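Local atomic coordinates of polysaccharide Lyase Family 6 (Bacteroides cellulosilyticus, PDB entry 6QPS), a protein that cleaves the brown-algal polysaccharide alginate, with specificity for mannuronic acid, probably by beta-elimination at a site that holds a calcium ion. Residues Y261-G266 with H285-A291; K174-V180 with F201-Y207; M367-F373 with V393-F399; V268-G272 with L336-H340. All blocks are in the same frame, centred on the assembly; numbering follows the deposited sequence.

Contact 1 (Y261-G266 with H285-A291); sequences YESAGG and HNLRGTA
Corner loops of two successive coils of the right-handed parallel beta-helix meet where Glu262 faces His285, and they show how neighbouring coils can be joined by side chains at one end of a corner and by backbone at the other. His285 ND1 donates to Glu262 OE2 across 2.7 Å, almost straight at 170°. The acceptor uses its anti lone pair and sits near the imidazole plane, although the carboxylate itself is turned 68° from the ring. Glu262 OE1 forms a salt bridge with Arg238, and His285 NE2 bonds to Arg467 O at the C terminus, so each member of this His-carboxylate pair has a second polar partner. Tyr261 comes obliquely to the imidazole, its OH, bonded to Asn466 O, 3.5 Å from His285 CE1. Leu287 CD1 rests against the aliphatic part of the glutamate, 3.6 Å from Glu262 CG. Further along, the inverse gamma turn centred on Ala264 meets the type II turn Leu287-Thr290, with Ala264 CB 3.3 Å from Arg288 O. That turn is braced internally: at chi1 53° Thr290 OG1 reaches back to Leu287 O, 2.7 Å away in the carbonyl plane. Beyond it, Ala291 N makes a weak bond of 3.1 Å to Gly265 O.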
loop_
_atom_site.group_PDB
_atom_site.type_symbol
_atom_site.label_atom_id
_atom_site.label_comp_id
_atom_site.label_asym_id
_atom_site.label_seq_id
_atom_site.Cartn_x
_atom_site.Cartn_y
_atom_site.Cartn_z
ATOM N N TYR A 261 7.831 7.443 -4.190
ATOM C CA TYR A 261 8.471 8.586 -4.837
ATOM C C TYR A 261 7.700 9.859 -4.539
ATOM O O TYR A 261 6.525 9.981 -4.910
ATOM C CB TYR A 261 8.511 8.350 -6.350
ATOM C CG TYR A 261 9.136 9.439 -7.211
ATOM C CD1 TYR A 261 8.378 10.528 -7.662
ATOM C CD2 TYR A 261 10.469 9.370 -7.596
ATOM C CE1 TYR A 261 8.936 11.498 -8.469
ATOM C CE2 TYR A 261 11.040 10.343 -8.398
ATOM C CZ TYR A 261 10.274 11.421 -8.816
ATOM O OH TYR A 261 10.799 12.405 -9.633
ATOM N N GLU A 262 8.380 10.818 -3.903
ATOM C CA GLU A 262 7.801 12.133 -3.589
ATOM C C GLU A 262 6.441 12.016 -2.891
ATOM O O GLU A 262 5.530 12.803 -3.149
ATOM C CB GLU A 262 7.693 13.006 -4.846
ATOM C CG GLU A 262 9.047 13.441 -5.397
ATOM C CD GLU A 262 8.953 14.467 -6.522
ATOM O OE1 GLU A 262 7.843 14.742 -7.038
ATOM O OE2 GLU A 262 10.022 14.989 -6.902
ATOM N N SER A 263 6.308 11.044 -1.984
ATOM C CA SER A 263 5.026 10.724 -1.356
ATOM C C SER A 263 5.064 11.129 0.112
ATOM O O SER A 263 5.874 10.591 0.883
ATOM C CB SER A 263 4.718 9.227 -1.510
ATOM O OG SER A 263 4.406 8.897 -2.865
ATOM N N ALA A 264 4.160 12.031 0.509
ATOM C CA ALA A 264 4.163 12.614 1.857
ATOM C C ALA A 264 3.497 11.708 2.897
ATOM O O ALA A 264 2.533 12.083 3.569
ATOM C CB ALA A 264 3.487 13.985 1.838
ATOM N N GLY A 265 4.069 10.530 3.064
ATOM C CA GLY A 265 3.660 9.582 4.085
ATOM C C GLY A 265 4.665 8.454 4.130
ATOM O O GLY A 265 5.730 8.534 3.523
ATOM N N GLY A 266 4.331 7.402 4.888
ATOM C CA GLY A 266 5.232 6.280 5.094
ATOM C C GLY A 266 4.571 4.936 4.885
ATOM O O GLY A 266 3.360 4.820 4.624
ATOM N N HIS A 285 13.089 13.276 -2.202
ATOM C CA HIS A 285 13.442 14.605 -2.720
ATOM C C HIS A 285 13.289 15.698 -1.659
ATOM O O HIS A 285 13.074 16.884 -1.983
ATOM C CB HIS A 285 12.682 14.970 -4.011
ATOM C CG HIS A 285 13.232 14.294 -5.231
ATOM N ND1 HIS A 285 12.478 14.074 -6.365
ATOM C CD2 HIS A 285 14.467 13.803 -5.499
ATOM C CE1 HIS A 285 13.219 13.444 -7.263
ATOM N NE2 HIS A 285 14.437 13.300 -6.776
ATOM N N ASN A 286 13.433 15.310 -0.391
ATOM C CA ASN A 286 13.379 16.250 0.743
ATOM C C ASN A 286 12.051 17.001 0.834
ATOM O O ASN A 286 11.982 18.096 1.397
ATOM C CB ASN A 286 14.548 17.248 0.730
ATOM C CG ASN A 286 15.889 16.570 0.934
ATOM O OD1 ASN A 286 16.066 15.805 1.879
ATOM N ND2 ASN A 286 16.826 16.811 0.025
ATOM N N LEU A 287 10.978 16.418 0.331
ATOM C CA LEU A 287 9.679 17.089 0.322
ATOM C C LEU A 287 8.921 16.902 1.636
ATOM O O LEU A 287 9.110 15.929 2.367
ATOM C CB LEU A 287 8.834 16.576 -0.845
ATOM C CG LEU A 287 9.377 16.864 -2.246
ATOM C CD1 LEU A 287 8.399 16.311 -3.272
ATOM C CD2 LEU A 287 9.621 18.370 -2.468
ATOM N N ARG A 288 8.060 17.885 1.926
ATOM C CA ARG A 288 7.263 17.930 3.143
ATOM C C ARG A 288 6.562 16.604 3.376
ATOM O O ARG A 288 5.926 16.054 2.478
ATOM C CB ARG A 288 6.213 19.028 2.970
ATOM C CG ARG A 288 5.388 19.310 4.205
ATOM C CD ARG A 288 4.253 20.276 3.881
ATOM N NE ARG A 288 4.745 21.571 3.450
ATOM C CZ ARG A 288 3.971 22.523 2.965
ATOM N NH1 ARG A 288 2.664 22.307 2.844
ATOM N NH2 ARG A 288 4.512 23.668 2.601
ATOM N N GLY A 289 6.691 16.071 4.592
ATOM C CA GLY A 289 5.920 14.907 5.008
ATOM C C GLY A 289 6.412 13.554 4.511
ATOM O O GLY A 289 5.853 12.523 4.925
ATOM N N THR A 290 7.418 13.508 3.640
ATOM C CA THR A 290 7.937 12.234 3.150
ATOM C C THR A 290 8.509 11.422 4.311
ATOM O O THR A 290 9.116 11.978 5.247
ATOM C CB THR A 290 9.009 12.446 2.059
ATOM O OG1 THR A 290 10.030 13.342 2.517
ATOM C CG2 THR A 290 8.374 12.992 0.756
ATOM N N ALA A 291 8.297 10.104 4.267
ATOM C CA ALA A 291 8.719 9.240 5.363
ATOM C C ALA A 291 9.104 7.864 4.839
ATOM O O ALA A 291 8.764 7.473 3.718
ATOM C CB ALA A 291 7.618 9.116 6.422
HETATM O O HOH W 1 7.761 8.373 1.243
#

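Contact 2 (K174-V180 with F201-Y207); sequences KRVGGLV and FGERQPY
Lys174 and Arg204 run side by side and point the same way, with Lys174 CD lying over one face of the guanidinium, 3.6 Å from Arg204 NH2. Extended from a CG anti to the backbone N (chi1 -168°), Arg204 meets Gly178 O end-on: NH1 at 2.9 Å and NH2 at 2.8 Å both donate to that one oxygen, which stays close to the guanidinium plane. Lys174 instead bends at its last torsion and brings NZ to Val176 O at 2.9 Å, from above that carbonyl plane, and also to Glu154 O. Backbone oxygens of one loop thus receive both cations, which probably eases their proximity. A water joins Lys174 O to Arg204 NE. Tyr207 approaches Gly177 obliquely, its OH 3.5 Å from Gly177 CA, while Val180 CG1 meets the edge of the Phe201 ring. Both loops lie between strands of the beta-helix: they follow the paired strands 170-172 and 200-201 and lead to 181-183 and 215-218, with Phe201 stacked on Phe236 and Leu179 against the calcium ligand Glu213.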
loop_
_atom_site.group_PDB
_atom_site.type_symbol
_atom_site.label_atom_id
_atom_site.label_comp_id
_atom_site.label_asym_id
_atom_site.label_seq_id
_atom_site.Cartn_x
_atom_site.Cartn_y
_atom_site.Cartn_z
ATOM N N LYS A 174 -7.667 10.714 -6.475
ATOM C CA LYS A 174 -8.743 10.618 -5.499
ATOM C C LYS A 174 -8.756 11.896 -4.654
ATOM O O LYS A 174 -7.713 12.309 -4.133
ATOM C CB LYS A 174 -8.587 9.365 -4.634
ATOM C CG LYS A 174 -9.889 9.060 -3.867
ATOM C CD LYS A 174 -9.789 7.751 -3.066
ATOM C CE LYS A 174 -11.128 7.185 -2.610
ATOM N NZ LYS A 174 -12.022 8.266 -2.078
ATOM N N ARG A 175 -9.927 12.546 -4.564
ATOM C CA ARG A 175 -10.080 13.850 -3.927
ATOM C C ARG A 175 -11.067 13.846 -2.771
ATOM O O ARG A 175 -11.178 14.861 -2.071
ATOM C CB ARG A 175 -10.496 14.912 -4.961
ATOM C CG ARG A 175 -9.528 15.016 -6.156
ATOM C CD ARG A 175 -9.979 16.045 -7.220
ATOM N NE ARG A 175 -9.149 15.968 -8.423
ATOM C CZ ARG A 175 -7.969 16.572 -8.563
ATOM N NH1 ARG A 175 -7.473 17.314 -7.579
ATOM N NH2 ARG A 175 -7.292 16.450 -9.693
ATOM N N VAL A 176 -11.797 12.756 -2.569
ATOM C CA VAL A 176 -12.709 12.572 -1.448
ATOM C C VAL A 176 -12.060 11.602 -0.483
ATOM O O VAL A 176 -11.261 10.750 -0.876
ATOM C CB VAL A 176 -14.052 12.032 -1.990
ATOM C CG1 VAL A 176 -14.990 11.618 -0.870
ATOM C CG2 VAL A 176 -14.717 13.083 -2.912
ATOM N N GLY A 177 -12.408 11.737 0.792
ATOM C CA GLY A 177 -11.934 10.811 1.796
ATOM C C GLY A 177 -12.215 9.360 1.448
ATOM O O GLY A 177 -13.191 9.057 0.742
ATOM N N GLY A 178 -11.378 8.463 1.968
ATOM C CA GLY A 178 -11.535 7.036 1.759
ATOM C C GLY A 178 -10.365 6.384 1.065
ATOM O O GLY A 178 -9.537 7.052 0.445
ATOM N N LEU A 179 -10.306 5.061 1.160
ATOM C CA LEU A 179 -9.201 4.283 0.624
ATOM C C LEU A 179 -9.238 4.180 -0.901
ATOM O O LEU A 179 -10.300 4.066 -1.510
ATOM C CB LEU A 179 -9.287 2.870 1.206
ATOM C CG LEU A 179 -8.421 2.580 2.438
ATOM C CD1 LEU A 179 -6.930 2.544 2.024
ATOM C CD2 LEU A 179 -8.697 3.524 3.591
ATOM N N VAL A 180 -8.045 4.159 -1.513
ATOM C CA VAL A 180 -7.935 3.661 -2.884
ATOM C C VAL A 180 -8.192 2.150 -2.902
ATOM O O VAL A 180 -9.017 1.649 -3.680
ATOM C CB VAL A 180 -6.578 4.038 -3.521
ATOM C CG1 VAL A 180 -6.384 3.331 -4.851
ATOM C CG2 VAL A 180 -6.473 5.552 -3.691
ATOM N N PHE A 201 0.201 3.765 -8.297
ATOM C CA PHE A 201 -0.684 4.559 -7.448
ATOM C C PHE A 201 -0.189 5.997 -7.575
ATOM O O PHE A 201 0.882 6.335 -7.066
ATOM C CB PHE A 201 -0.630 4.061 -6.003
ATOM C CG PHE A 201 -1.124 2.646 -5.820
ATOM C CD1 PHE A 201 -0.230 1.602 -5.833
ATOM C CD2 PHE A 201 -2.469 2.356 -5.640
ATOM C CE1 PHE A 201 -0.647 0.301 -5.683
ATOM C CE2 PHE A 201 -2.901 1.035 -5.461
ATOM C CZ PHE A 201 -1.986 0.011 -5.495
ATOM N N GLY A 202 -0.909 6.825 -8.332
ATOM C CA GLY A 202 -0.511 8.197 -8.598
ATOM C C GLY A 202 -0.989 9.209 -7.574
ATOM O O GLY A 202 -1.351 8.884 -6.436
ATOM N N GLU A 203 -1.022 10.459 -8.017
ATOM C CA GLU A 203 -1.086 11.571 -7.095
ATOM C C GLU A 203 -2.327 11.524 -6.214
ATOM O O GLU A 203 -3.445 11.248 -6.669
ATOM C CB GLU A 203 -1.055 12.873 -7.889
ATOM C CG GLU A 203 -1.015 14.101 -6.977
ATOM C CD GLU A 203 -0.448 15.342 -7.645
ATOM O OE1 GLU A 203 -0.566 15.461 -8.878
ATOM O OE2 GLU A 203 0.109 16.195 -6.921
ATOM N N ARG A 204 -2.117 11.871 -4.949
ATOM C CA ARG A 204 -3.191 12.162 -4.016
ATOM C C ARG A 204 -2.775 13.394 -3.233
ATOM O O ARG A 204 -1.730 13.378 -2.567
ATOM C CB ARG A 204 -3.455 10.995 -3.062
ATOM C CG ARG A 204 -4.770 11.182 -2.290
ATOM C CD ARG A 204 -5.225 9.985 -1.482
ATOM N NE ARG A 204 -6.583 10.234 -1.027
ATOM C CZ ARG A 204 -7.402 9.303 -0.540
ATOM N NH1 ARG A 204 -6.980 8.054 -0.391
ATOM N NH2 ARG A 204 -8.640 9.644 -0.212
ATOM N N GLN A 205 -3.565 14.463 -3.324
ATOM C CA GLN A 205 -3.222 15.692 -2.635
ATOM C C GLN A 205 -3.543 15.625 -1.140
ATOM O O GLN A 205 -4.361 14.814 -0.695
ATOM C CB GLN A 205 -3.974 16.851 -3.267
ATOM C CG GLN A 205 -3.542 17.162 -4.696
ATOM C CD GLN A 205 -2.357 18.111 -4.762
ATOM O OE1 GLN A 205 -2.065 18.838 -3.809
ATOM N NE2 GLN A 205 -1.666 18.107 -5.896
ATOM N N PRO A 206 -2.899 16.473 -0.337
ATOM C CA PRO A 206 -3.184 16.471 1.103
ATOM C C PRO A 206 -4.669 16.621 1.423
ATOM O O PRO A 206 -5.339 17.527 0.932
ATOM C CB PRO A 206 -2.352 17.646 1.627
ATOM C CG PRO A 206 -1.166 17.700 0.671
ATOM C CD PRO A 206 -1.789 17.390 -0.679
ATOM N N TYR A 207 -5.167 15.736 2.290
ATOM C CA TYR A 207 -6.561 15.731 2.714
ATOM C C TYR A 207 -6.814 16.652 3.898
ATOM O O TYR A 207 -7.930 17.150 4.058
ATOM C CB TYR A 207 -6.969 14.282 3.072
ATOM C CG TYR A 207 -8.444 14.040 3.343
ATOM C CD1 TYR A 207 -9.414 14.447 2.444
ATOM C CD2 TYR A 207 -8.868 13.374 4.497
ATOM C CE1 TYR A 207 -10.777 14.238 2.707
ATOM C CE2 TYR A 207 -10.211 13.149 4.753
ATOM C CZ TYR A 207 -11.160 13.578 3.864
ATOM O OH TYR A 207 -12.492 13.337 4.133
HETATM O O HOH W 2 -5.203 9.327 -5.538
HETATM O O HOH W 3 -8.206 12.487 -1.346
HETATM O O HOH W 4 -5.997 14.265 -4.926
HETATM O O HOH W 5 -14.178 13.685 2.053
#

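Contact 3 (M367-F373 with V393-F399); sequences MPRNVRF and VLPGFLF
Phe373 N donates to Leu398 O at 2.9 Å, the shortest of three backbone bonds that join two strands of adjacent coils in the parallel beta-helix. The others are Val371 N to Gly396 O and Leu398 N to Val371 O, each 3.0 Å. With the strand axes only 15° apart, Val371, Arg372 and Phe373 come level with Phe397, Leu398 and Phe399, the in-register stacking that a parallel beta-helix repeats from coil to coil. On the buried face Val371 and Phe397 point the same way. The phenyl CG stands beside its backbone N (chi1 -80°), which sets the ring under Val371 CB in a CH-pi contact, 4.1 Å from CB to the Phe397 ring centroid and 18° off its normal. Phe373 CD1 comes to the edge of the Phe399 ring, 4.0 Å from Phe399 CD1. On the other face Arg372 lies alongside Leu398 and forms a salt bridge with Asp346. Before the strands, Met367 SD crosses to Val393 CG2 at 3.7 Å, and Gly396 CA makes a CA-H...O contact of 3.5 Å with Pro368 O. Strand 371-379 also pairs with 345-353, and strand 397-405 with 424-426; Phe397 and Phe399 both touch Leu359 of strand 357-361, while Phe373 reaches Leu315 of strand 313-318.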
loop_
_atom_site.group_PDB
_atom_site.type_symbol
_atom_site.label_atom_id
_atom_site.label_comp_id
_atom_site.label_asym_id
_atom_site.label_seq_id
_atom_site.Cartn_x
_atom_site.Cartn_y
_atom_site.Cartn_z
ATOM N N MET A 367 8.255 -0.195 26.507
ATOM C CA MET A 367 9.437 0.114 25.714
ATOM C C MET A 367 9.714 -0.971 24.667
ATOM O O MET A 367 9.367 -2.144 24.858
ATOM C CB MET A 367 10.659 0.212 26.634
ATOM C CG MET A 367 10.546 1.224 27.767
ATOM S SD MET A 367 10.355 2.928 27.202
ATOM C CE MET A 367 8.648 3.220 27.660
ATOM N N PRO A 368 10.361 -0.621 23.558
ATOM C CA PRO A 368 10.762 -1.659 22.598
ATOM C C PRO A 368 11.724 -2.654 23.235
ATOM O O PRO A 368 12.589 -2.289 24.030
ATOM C CB PRO A 368 11.445 -0.885 21.463
ATOM C CG PRO A 368 11.066 0.557 21.670
ATOM C CD PRO A 368 10.750 0.729 23.120
ATOM N N ARG A 369 11.574 -3.921 22.854
ATOM C CA ARG A 369 12.370 -5.018 23.387
ATOM C C ARG A 369 12.818 -5.903 22.235
ATOM O O ARG A 369 12.042 -6.165 21.319
ATOM C CB ARG A 369 11.543 -5.884 24.374
ATOM C CG ARG A 369 11.075 -5.157 25.616
ATOM C CD ARG A 369 10.626 -6.145 26.675
ATOM N NE ARG A 369 9.528 -7.005 26.234
ATOM C CZ ARG A 369 8.628 -7.532 27.060
ATOM N NH1 ARG A 369 8.699 -7.279 28.360
ATOM N NH2 ARG A 369 7.659 -8.312 26.598
ATOM N N ASN A 370 14.052 -6.388 22.293
ATOM C CA ASN A 370 14.543 -7.346 21.297
ATOM C C ASN A 370 14.379 -6.830 19.873
ATOM O O ASN A 370 13.891 -7.525 18.964
ATOM C CB ASN A 370 13.891 -8.707 21.499
ATOM C CG ASN A 370 14.383 -9.356 22.731
ATOM O OD1 ASN A 370 15.602 -9.498 22.892
ATOM N ND2 ASN A 370 13.486 -9.695 23.643
ATOM N N VAL A 371 14.816 -5.593 19.664
ATOM C CA VAL A 371 14.975 -5.026 18.330
ATOM C C VAL A 371 16.447 -5.121 17.960
ATOM O O VAL A 371 17.315 -4.648 18.703
ATOM C CB VAL A 371 14.513 -3.567 18.284
ATOM C CG1 VAL A 371 14.649 -2.993 16.875
ATOM C CG2 VAL A 371 13.080 -3.455 18.749
ATOM N N ARG A 372 16.751 -5.749 16.837
ATOM C CA ARG A 372 18.121 -5.824 16.355
ATOM C C ARG A 372 18.277 -4.833 15.220
ATOM O O ARG A 372 17.473 -4.835 14.286
ATOM C CB ARG A 372 18.496 -7.237 15.893
ATOM C CG ARG A 372 20.018 -7.376 15.665
ATOM C CD ARG A 372 20.429 -8.769 15.158
ATOM N NE ARG A 372 19.975 -8.945 13.777
ATOM C CZ ARG A 372 20.734 -9.295 12.738
ATOM N NH1 ARG A 372 22.019 -9.570 12.883
ATOM N NH2 ARG A 372 20.162 -9.376 11.550
ATOM N N PHE A 373 19.266 -3.945 15.328
ATOM C CA PHE A 373 19.591 -2.978 14.276
ATOM C C PHE A 373 21.028 -3.296 13.843
ATOM O O PHE A 373 21.984 -2.894 14.510
ATOM C CB PHE A 373 19.419 -1.545 14.829
ATOM C CG PHE A 373 19.518 -0.466 13.772
ATOM C CD1 PHE A 373 20.716 0.202 13.542
ATOM C CD2 PHE A 373 18.412 -0.111 13.034
ATOM C CE1 PHE A 373 20.808 1.209 12.547
ATOM C CE2 PHE A 373 18.491 0.880 12.049
ATOM C CZ PHE A 373 19.700 1.537 11.813
ATOM N N VAL A 393 15.084 2.576 26.821
ATOM C CA VAL A 393 14.893 2.108 25.454
ATOM C C VAL A 393 16.120 1.380 24.931
ATOM O O VAL A 393 16.010 0.342 24.275
ATOM C CB VAL A 393 14.535 3.319 24.567
ATOM C CG1 VAL A 393 14.679 2.979 23.108
ATOM C CG2 VAL A 393 13.136 3.790 24.886
ATOM N N LEU A 394 17.313 1.904 25.179
ATOM C CA LEU A 394 18.504 1.287 24.606
ATOM C C LEU A 394 18.735 -0.145 25.060
ATOM O O LEU A 394 19.246 -0.937 24.251
ATOM C CB LEU A 394 19.734 2.140 24.922
ATOM C CG LEU A 394 19.802 3.492 24.221
ATOM C CD1 LEU A 394 21.024 4.262 24.806
ATOM C CD2 LEU A 394 19.903 3.363 22.730
ATOM N N PRO A 395 18.450 -0.537 26.304
ATOM C CA PRO A 395 18.584 -1.963 26.658
ATOM C C PRO A 395 17.767 -2.897 25.769
ATOM O O PRO A 395 18.042 -4.107 25.741
ATOM C CB PRO A 395 18.119 -2.017 28.121
ATOM C CG PRO A 395 18.374 -0.601 28.648
ATOM C CD PRO A 395 18.076 0.298 27.468
ATOM N N GLY A 396 16.753 -2.392 25.080
ATOM C CA GLY A 396 15.941 -3.203 24.194
ATOM C C GLY A 396 16.474 -3.334 22.786
ATOM O O GLY A 396 15.865 -4.051 21.975
ATOM N N PHE A 397 17.608 -2.712 22.473
ATOM C CA PHE A 397 18.205 -2.728 21.147
ATOM C C PHE A 397 19.566 -3.416 21.184
ATOM O O PHE A 397 20.334 -3.264 22.135
ATOM C CB PHE A 397 18.424 -1.278 20.624
ATOM C CG PHE A 397 17.197 -0.629 20.060
ATOM C CD1 PHE A 397 16.221 -0.103 20.886
ATOM C CD2 PHE A 397 17.024 -0.520 18.698
ATOM C CE1 PHE A 397 15.082 0.481 20.361
ATOM C CE2 PHE A 397 15.880 0.055 18.170
ATOM C CZ PHE A 397 14.918 0.551 18.981
ATOM N N LEU A 398 19.871 -4.154 20.139
ATOM C CA LEU A 398 21.224 -4.620 19.855
ATOM C C LEU A 398 21.662 -3.880 18.597
ATOM O O LEU A 398 21.080 -4.091 17.528
ATOM C CB LEU A 398 21.237 -6.134 19.646
ATOM C CG LEU A 398 22.529 -6.750 19.081
ATOM C CD1 LEU A 398 23.710 -6.468 20.006
ATOM C CD2 LEU A 398 22.374 -8.254 18.864
ATOM N N PHE A 399 22.635 -2.979 18.732
ATOM C CA PHE A 399 23.211 -2.261 17.595
ATOM C C PHE A 399 24.495 -2.984 17.219
ATOM O O PHE A 399 25.425 -3.048 18.033
ATOM C CB PHE A 399 23.540 -0.810 17.944
ATOM C CG PHE A 399 22.370 0.018 18.368
ATOM C CD1 PHE A 399 21.586 0.681 17.434
ATOM C CD2 PHE A 399 22.074 0.166 19.697
ATOM C CE1 PHE A 399 20.503 1.462 17.835
ATOM C CE2 PHE A 399 21.010 0.970 20.107
ATOM C CZ PHE A 399 20.218 1.592 19.167
#

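Contact 4 (V268-G272 with L336-H340); sequences VCRHG and LTSYH
Arg270 is the first residue of 268-272 to meet the loop 336-340, and it does so with both the flat face and the end of its guanidinium. The chain leaves with CG anti to the backbone N and then bends at chi2 (62°), which swings the group across the Tyr339 side chain. There it lies flat on the phenol ring, planes 3° apart and centres 3.8 Å apart, in a cation-pi stack; Tyr339 also has a cation-pi partner in Arg318. The terminal nitrogens grip a single oxygen, Arg270 NH1 and NH2 each 3.0 Å from Ser338 O. Both come from the same face of that carbonyl, NH1 moderately tilted and NH2 well above its plane. The strand 266-271 belongs to the parallel beta-helix, and the loop meets its C-terminal end near the metal site: Arg270 touches the calcium ligand Glu244, and its side chain is about 7 Å from the ion itself. Next along the strand, His271 places CE1 over the guanidinium face remote from Tyr339. Its own ring receives Leu336 O over one face, 3.1 Å from His271 CE1, and Ser338 O at the edge, 3.3 Å from the same CE1. A water in the plane of both imidazoles bridges His271 ND1, at 2.9 Å, to His340 ND1, at 2.8 Å.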
loop_
_atom_site.group_PDB
_atom_site.type_symbol
_atom_site.label_atom_id
_atom_site.label_comp_id
_atom_site.label_asym_id
_atom_site.label_seq_id
_atom_site.Cartn_x
_atom_site.Cartn_y
_atom_site.Cartn_z
ATOM N N VAL A 268 3.641 1.985 7.028
ATOM C CA VAL A 268 3.393 1.915 8.465
ATOM C C VAL A 268 2.891 0.540 8.884
ATOM O O VAL A 268 1.829 0.089 8.426
ATOM C CB VAL A 268 2.404 3.002 8.909
ATOM C CG1 VAL A 268 2.181 2.985 10.425
ATOM C CG2 VAL A 268 2.901 4.384 8.436
ATOM N N CYS A 269 3.638 -0.113 9.788
ATOM C CA CYS A 269 3.221 -1.363 10.433
ATOM C C CYS A 269 2.382 -0.928 11.631
ATOM O O CYS A 269 2.864 -0.852 12.770
ATOM C CB CYS A 269 4.446 -2.163 10.875
ATOM S SG CYS A 269 5.328 -2.940 9.487
ATOM N N ARG A 270 1.112 -0.584 11.356
ATOM C CA ARG A 270 0.272 0.099 12.344
ATOM C C ARG A 270 -0.334 -0.851 13.368
ATOM O O ARG A 270 -0.283 -0.578 14.578
ATOM C CB ARG A 270 -0.815 0.929 11.642
ATOM C CG ARG A 270 -1.750 1.639 12.617
ATOM C CD ARG A 270 -1.021 2.652 13.519
ATOM N NE ARG A 270 -1.925 3.201 14.525
ATOM C CZ ARG A 270 -2.129 2.678 15.726
ATOM N NH1 ARG A 270 -1.441 1.606 16.109
ATOM N NH2 ARG A 270 -3.002 3.230 16.562
ATOM N N HIS A 271 -0.940 -1.938 12.892
ATOM C CA HIS A 271 -1.465 -2.975 13.771
ATOM C C HIS A 271 -1.097 -4.332 13.161
ATOM O O HIS A 271 -0.843 -4.434 11.959
ATOM C CB HIS A 271 -2.999 -2.951 13.895
ATOM C CG HIS A 271 -3.621 -1.682 14.396
ATOM N ND1 HIS A 271 -3.279 -1.063 15.582
ATOM C CD2 HIS A 271 -4.689 -0.996 13.916
ATOM C CE1 HIS A 271 -4.072 -0.019 15.777
ATOM N NE2 HIS A 271 -4.947 0.033 14.788
ATOM N N GLY A 272 -1.101 -5.377 13.985
ATOM C CA GLY A 272 -0.711 -6.708 13.551
ATOM C C GLY A 272 0.795 -6.956 13.513
ATOM O O GLY A 272 1.629 -6.050 13.630
ATOM N N LEU A 336 -7.856 -2.500 20.563
ATOM C CA LEU A 336 -7.042 -2.815 19.399
ATOM C C LEU A 336 -6.662 -1.579 18.587
ATOM O O LEU A 336 -5.719 -1.636 17.803
ATOM C CB LEU A 336 -7.798 -3.832 18.541
ATOM C CG LEU A 336 -8.000 -5.200 19.202
ATOM C CD1 LEU A 336 -8.846 -6.093 18.291
ATOM C CD2 LEU A 336 -6.665 -5.837 19.538
ATOM N N THR A 337 -7.377 -0.467 18.763
ATOM C CA THR A 337 -7.053 0.780 18.086
ATOM C C THR A 337 -5.882 1.527 18.712
ATOM O O THR A 337 -5.466 2.548 18.153
ATOM C CB THR A 337 -8.273 1.705 18.142
ATOM O OG1 THR A 337 -8.713 1.825 19.503
ATOM C CG2 THR A 337 -9.428 1.136 17.339
ATOM N N SER A 338 -5.342 1.052 19.843
ATOM C CA SER A 338 -4.213 1.693 20.514
ATOM C C SER A 338 -2.899 1.279 19.858
ATOM O O SER A 338 -2.860 1.041 18.642
ATOM C CB SER A 338 -4.282 1.390 22.024
ATOM O OG SER A 338 -3.290 2.123 22.715
ATOM N N TYR A 339 -1.804 1.283 20.630
ATOM C CA TYR A 339 -0.464 0.969 20.147
ATOM C C TYR A 339 0.099 -0.165 20.991
ATOM O O TYR A 339 -0.011 -0.138 22.222
ATOM C CB TYR A 339 0.471 2.203 20.267
ATOM C CG TYR A 339 0.023 3.372 19.408
ATOM C CD1 TYR A 339 -0.883 4.309 19.883
ATOM C CD2 TYR A 339 0.499 3.519 18.111
ATOM C CE1 TYR A 339 -1.312 5.365 19.082
ATOM C CE2 TYR A 339 0.067 4.558 17.301
ATOM C CZ TYR A 339 -0.822 5.485 17.805
ATOM O OH TYR A 339 -1.255 6.531 17.014
ATOM N N HIS A 340 0.704 -1.152 20.329
ATOM C CA HIS A 340 1.173 -2.366 20.985
ATOM C C HIS A 340 2.691 -2.464 20.926
ATOM O O HIS A 340 3.327 -2.068 19.936
ATOM C CB HIS A 340 0.453 -3.582 20.401
ATOM C CG HIS A 340 -1.026 -3.519 20.603
ATOM N ND1 HIS A 340 -1.855 -2.782 19.781
ATOM C CD2 HIS A 340 -1.815 -4.040 21.573
ATOM C CE1 HIS A 340 -3.099 -2.895 20.211
ATOM N NE2 HIS A 340 -3.102 -3.637 21.308
HETATM O O HOH W 6 -1.122 -1.420 17.439
#

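In the fold
From the N terminus, contact 2 comes first, joining loops of successive coils beside the calcium site and closing before contact 1 begins. Contact 1 repeats the coil-to-coil theme at a corner, about 15 Å away between centres, where the C-terminal tail also touches the beta-helix. Contact 4 starts just after the first segment of contact 1 but ends far later, so the two cross: 285-291 falls inside the long excursion from 268-272 to 336-340. That excursion brings a loop back to the end of strand 266-271, near the metal site, whereas the other three contacts each span about one coil. Contact 3 follows in series, joining strands away from the annotated sites, about 36 Å from contact 2 between centres.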